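Local coordinates for protein VAL-1 (Chlorella virus, PDB 3GNE) that cleaves alginate as a polysaccharide lyase of family 14, an enzyme whose modes of action depend on pH, at residues A[3-8]-A[16-21]; A[127-132]-A[140-145]. All coordinates share one frame; numbering follows the deposited sequence.

Contact 1. Residues A[3-8]-A[16-21]; sequences VISTLD and GGSWNV. With GOL (glycerol), chain F.
Leu7 and Trp19 meet where the chain leaves the N-terminal strand 3-6 of a beta-sandwich of the concanavalin clan and loops round toward strand 21-25. Along 16-21, Gly16 comes first. Its carbonyl O touches Leu7 CD1 and also accepts a hydrogen bond of 2.7 Å from O1 of a glycerol, probably left from crystallisation; the same O1 takes a nearly straight bond from Asp8 N, so the ligand bridges the two segments. Positive phi suits glycine at both 16 and 17. Ser18 N binds glycerol O3, while Ser18 OG shares a water with Ser5 OG, a small polar link suited to two partly exposed serines.

Trp19 is the large piece. Its indole lies under Leu7, whose CB sits over the six-membered ring, 3.7 Å from the centroid and 8° off the normal, a CH-pi contact. With Leu7 CG swung anti to the backbone N, the two methyls are carried along the indole, CD2 toward Trp19 CE3 and CD1 toward Trp19 CG and Val21. The indole N-H of the buried Trp19 finds its acceptor in a serine: Trp19 NE1 donates to Ser5 OG over 2.9 Å, bent to 134°, with the oxygen tilted 28° out of the ring plane. Beyond the indole, Phe61 of strand 59-63 touches both Leu7 and Val21, and Val21 CG2 meets Leu7 CD1 at 3.9 Å.

Contact 2. Residues A[127-132]-A[140-145]; sequences DYIYPP and PGLDPE
Pro131 stands at the centre of this contact, its ring set against the bend formed by Leu142, Asp143 and Pro144. The CG corner is the bump: it reaches 3.7 Å from the carbonyl carbon of Asp143, with the Leu142 side chain and the Pro144 ring as the walls of the hollow. Leu142 CD1 touches Pro131 CG at 3.9 Å, and Pro144 CB comes within 4.1 Å of that same CG.

Leu142 is the matching bump. With CG anti to the backbone N (chi1 -173°), the branched end carries CD1 into the notch between Pro131 and Ile129, where it lies 4.0 Å from Ile129 CG2. Here the leucine and isoleucine side chains cross at about a right angle, and the two aliphatic side chains suit a buried junction. Ile149 of strand 149-151 also touches Leu142, and Phe151 touches Ile129, tying the patch to the neighbouring edge strand.

At the other end Pro144 meets mostly backbone. Its CB lies 3.2 Å from Pro132 O and 3.5 Å from Pro131 O, so the ring's CH groups face two carbonyls. No hydrogen bond crosses between the segments; shape does the work, and prolines suit it, since their restricted phi limits the backbone and their rings offer compact apolar surface.

Tyr128 and Tyr130 point their hydroxyls elsewhere: both hydrogen-bond one citrate, probably from the crystallisation liquor, Tyr128 OH pairing also with Gly148 N and Tyr130 OH with Tyr106 N. The loop 140-145 bends through inverse gamma turns centred on Leu142 and Pro144, folding back on the end of strand 125-130: a proline-rich connection between adjacent antiparallel strands of a beta-sandwich.

Overall arrangement
Contact 1 closes before contact 2 opens along the chain, and the two lie on opposite sides of its centre, with their own centres 29 Å apart and nearest atoms about 17 Å apart. In each, a strand is followed by a loop that folds back on the strand's end. Strand 3-6 of contact 1 pairs with strand 231-241 in the sheet that holds 231-241, and its loop leads into 21-25, an outermost strand of the other sheet. Contact 2 packs the loop between 125-130 and 149-151, the latter the other outermost strand of that second sheet, against the end of 125-130. The contacts thus lie at connections near opposite borders of one sheet, and contact 1 also spans both sheets.

Contact 1. Residues A[3-8]-A[16-21]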
# COMPACT_ATOMS: atom_id res chain seq x y z
N VAL A 3 5.57 -8.96 -15.03
CA VAL A 3 4.35 -9.28 -14.30
C VAL A 3 4.26 -10.78 -14.05
O VAL A 3 4.25 -11.55 -14.97
CB VAL A 3 3.12 -8.82 -15.10
CG1 VAL A 3 1.80 -9.20 -14.40
CG2 VAL A 3 3.21 -7.33 -15.33
N ILE A 4 4.15 -11.12 -12.78
CA ILE A 4 3.98 -12.50 -12.37
C ILE A 4 2.52 -12.90 -12.51
O ILE A 4 2.22 -13.95 -13.08
CB ILE A 4 4.55 -12.72 -10.96
CG1 ILE A 4 6.03 -12.35 -10.90
CG2 ILE A 4 4.31 -14.16 -10.48
CD1 ILE A 4 6.52 -12.11 -9.47
N SER A 5 1.61 -12.09 -12.00
CA SER A 5 0.21 -12.42 -12.16
C SER A 5 -0.61 -11.14 -11.95
O SER A 5 -0.11 -10.15 -11.37
CB SER A 5 -0.30 -13.45 -11.17
OG SER A 5 -0.12 -12.99 -9.83
N THR A 6 -1.83 -11.19 -12.42
CA THR A 6 -2.76 -10.06 -12.34
C THR A 6 -4.02 -10.55 -11.63
O THR A 6 -4.57 -11.60 -12.02
CB THR A 6 -3.12 -9.61 -13.77
OG1 THR A 6 -1.92 -9.19 -14.43
CG2 THR A 6 -4.13 -8.44 -13.71
N LEU A 7 -4.47 -9.81 -10.63
CA LEU A 7 -5.68 -10.21 -9.94
C LEU A 7 -6.87 -10.13 -10.85
O LEU A 7 -7.11 -9.10 -11.51
CB LEU A 7 -5.84 -9.27 -8.76
CG LEU A 7 -7.11 -9.46 -7.94
CD1 LEU A 7 -7.25 -10.89 -7.36
CD2 LEU A 7 -7.12 -8.41 -6.82
N ASP A 8 -7.67 -11.21 -10.89
CA ASP A 8 -8.94 -11.15 -11.60
C ASP A 8 -10.02 -10.66 -10.64
O ASP A 8 -10.43 -11.36 -9.69
CB ASP A 8 -9.25 -12.57 -12.07
CG ASP A 8 -10.54 -12.63 -12.85
OD1 ASP A 8 -10.80 -13.72 -13.44
OD2 ASP A 8 -11.33 -11.64 -12.89
N GLY A 16 -9.99 -15.09 -5.25
CA GLY A 16 -8.96 -14.36 -5.95
C GLY A 16 -8.10 -15.24 -6.85
O GLY A 16 -7.00 -14.80 -7.27
N GLY A 17 -8.54 -16.44 -7.21
CA GLY A 17 -7.67 -17.31 -8.04
C GLY A 17 -6.34 -17.50 -7.32
O GLY A 17 -6.31 -17.73 -6.08
N SER A 18 -5.25 -17.40 -8.07
CA SER A 18 -3.96 -17.70 -7.49
C SER A 18 -3.53 -16.61 -6.53
O SER A 18 -2.46 -16.79 -5.89
CB SER A 18 -2.89 -17.86 -8.56
OG SER A 18 -2.72 -16.61 -9.21
N TRP A 19 -4.26 -15.50 -6.41
CA TRP A 19 -3.87 -14.50 -5.41
C TRP A 19 -4.24 -14.92 -3.99
O TRP A 19 -3.70 -14.31 -3.02
CB TRP A 19 -4.52 -13.13 -5.71
CG TRP A 19 -3.66 -12.37 -6.69
CD1 TRP A 19 -3.07 -12.86 -7.82
CD2 TRP A 19 -3.30 -11.00 -6.61
NE1 TRP A 19 -2.35 -11.86 -8.45
CE2 TRP A 19 -2.48 -10.70 -7.72
CE3 TRP A 19 -3.59 -9.97 -5.68
CZ2 TRP A 19 -1.95 -9.43 -7.94
CZ3 TRP A 19 -3.06 -8.71 -5.91
CH2 TRP A 19 -2.23 -8.45 -7.04
N ASN A 20 -5.15 -15.90 -3.80
CA ASN A 20 -5.51 -16.31 -2.43
C ASN A 20 -5.99 -15.09 -1.61
O ASN A 20 -5.47 -14.79 -0.53
CB ASN A 20 -4.36 -17.00 -1.75
CG ASN A 20 -3.72 -18.08 -2.64
OD1 ASN A 20 -2.51 -18.06 -2.91
ND2 ASN A 20 -4.56 -19.00 -3.03
N VAL A 21 -6.97 -14.41 -2.19
CA VAL A 21 -7.52 -13.21 -1.54
C VAL A 21 -8.40 -13.61 -0.37
O VAL A 21 -9.21 -14.52 -0.50
CB VAL A 21 -8.35 -12.40 -2.53
CG1 VAL A 21 -9.10 -11.27 -1.86
CG2 VAL A 21 -7.40 -11.80 -3.60
C1 GOL F . -5.44 -14.18 -10.20
O1 GOL F . -6.67 -13.66 -9.72
C2 GOL F . -5.80 -14.77 -11.59
O2 GOL F . -4.62 -15.16 -12.26
C3 GOL F . -6.73 -15.96 -11.34
O3 GOL F . -5.87 -16.96 -10.79
O HOH W 1 -0.35 -15.24 -8.29

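Contact 2. Residues A[127-132]-A[140-145]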
# COMPACT_ATOMS: atom_id res chain seq x y z
N ASP A 127 5.77 7.03 -0.04
CA ASP A 127 6.00 5.76 0.59
C ASP A 127 5.73 5.91 2.08
O ASP A 127 6.10 6.94 2.64
CB ASP A 127 7.47 5.37 0.35
CG ASP A 127 7.78 3.93 0.65
OD1 ASP A 127 6.81 3.14 0.89
OD2 ASP A 127 8.95 3.59 0.72
N TYR A 128 5.09 4.95 2.71
CA TYR A 128 4.68 5.09 4.11
C TYR A 128 5.02 3.79 4.86
O TYR A 128 4.42 2.75 4.59
CB TYR A 128 3.20 5.39 4.13
CG TYR A 128 2.66 5.74 5.50
CD1 TYR A 128 3.12 6.89 6.17
CD2 TYR A 128 1.68 4.93 6.10
CE1 TYR A 128 2.65 7.24 7.43
CE2 TYR A 128 1.18 5.30 7.35
CZ TYR A 128 1.65 6.43 8.02
OH TYR A 128 1.18 6.82 9.24
N ILE A 129 5.98 3.88 5.74
CA ILE A 129 6.60 2.69 6.34
C ILE A 129 6.34 2.63 7.83
O ILE A 129 6.61 3.61 8.54
CB ILE A 129 8.13 2.71 6.07
CG1 ILE A 129 8.37 2.69 4.56
CG2 ILE A 129 8.81 1.52 6.80
CD1 ILE A 129 9.86 2.69 4.17
N TYR A 130 5.94 1.48 8.34
CA TYR A 130 5.98 1.17 9.77
C TYR A 130 7.13 0.18 9.94
O TYR A 130 6.98 -0.98 9.48
CB TYR A 130 4.70 0.51 10.26
CG TYR A 130 3.61 1.44 10.79
CD1 TYR A 130 2.93 2.34 9.95
CD2 TYR A 130 3.20 1.35 12.11
CE1 TYR A 130 1.92 3.16 10.46
CE2 TYR A 130 2.21 2.18 12.60
CZ TYR A 130 1.57 3.07 11.78
OH TYR A 130 0.57 3.86 12.34
N PRO A 131 8.23 0.59 10.54
CA PRO A 131 9.34 -0.36 10.76
C PRO A 131 9.16 -1.13 12.05
O PRO A 131 8.32 -0.77 12.88
CB PRO A 131 10.55 0.61 10.86
CG PRO A 131 9.94 1.82 11.57
CD PRO A 131 8.53 1.95 11.03
N PRO A 132 9.93 -2.22 12.24
CA PRO A 132 9.77 -3.01 13.45
C PRO A 132 10.26 -2.33 14.71
O PRO A 132 11.24 -1.58 14.69
CB PRO A 132 10.68 -4.25 13.14
CG PRO A 132 10.77 -4.31 11.65
CD PRO A 132 10.89 -2.83 11.27
N PRO A 140 17.69 8.32 9.18
CA PRO A 140 17.20 9.17 10.24
C PRO A 140 15.69 9.25 10.26
O PRO A 140 15.07 9.41 9.20
CB PRO A 140 17.75 10.55 9.89
CG PRO A 140 18.99 10.23 9.08
CD PRO A 140 18.64 9.01 8.26
N GLY A 141 15.10 9.11 11.46
CA GLY A 141 13.67 9.22 11.63
C GLY A 141 12.90 7.96 11.23
O GLY A 141 11.68 8.01 11.36
N LEU A 142 13.59 6.89 10.80
CA LEU A 142 12.86 5.62 10.57
C LEU A 142 12.66 4.92 11.92
O LEU A 142 13.42 4.05 12.32
CB LEU A 142 13.59 4.76 9.57
CG LEU A 142 12.83 3.51 9.12
CD1 LEU A 142 11.43 3.85 8.63
CD2 LEU A 142 13.63 2.78 8.04
N ASP A 143 11.66 5.38 12.66
CA ASP A 143 11.48 5.07 14.06
C ASP A 143 10.17 4.32 14.31
O ASP A 143 9.13 4.78 13.81
CB ASP A 143 11.40 6.32 14.94
CG ASP A 143 12.63 7.17 14.96
OD1 ASP A 143 13.67 6.78 14.40
OD2 ASP A 143 12.54 8.26 15.50
N PRO A 144 10.19 3.21 15.04
CA PRO A 144 8.99 2.44 15.29
C PRO A 144 8.16 2.93 16.47
O PRO A 144 7.85 2.20 17.43
CB PRO A 144 9.58 1.02 15.57
CG PRO A 144 10.84 1.34 16.33
CD PRO A 144 11.42 2.55 15.57
N GLU A 145 7.73 4.18 16.36
CA GLU A 145 6.88 4.80 17.32
C GLU A 145 5.85 5.68 16.61
O GLU A 145 6.12 6.13 15.48
CB GLU A 145 7.69 5.72 18.26
CG GLU A 145 8.85 5.07 18.96
CD GLU A 145 10.03 6.02 19.04
OE1 GLU A 145 9.97 6.96 19.88
OE2 GLU A 145 11.03 5.88 18.30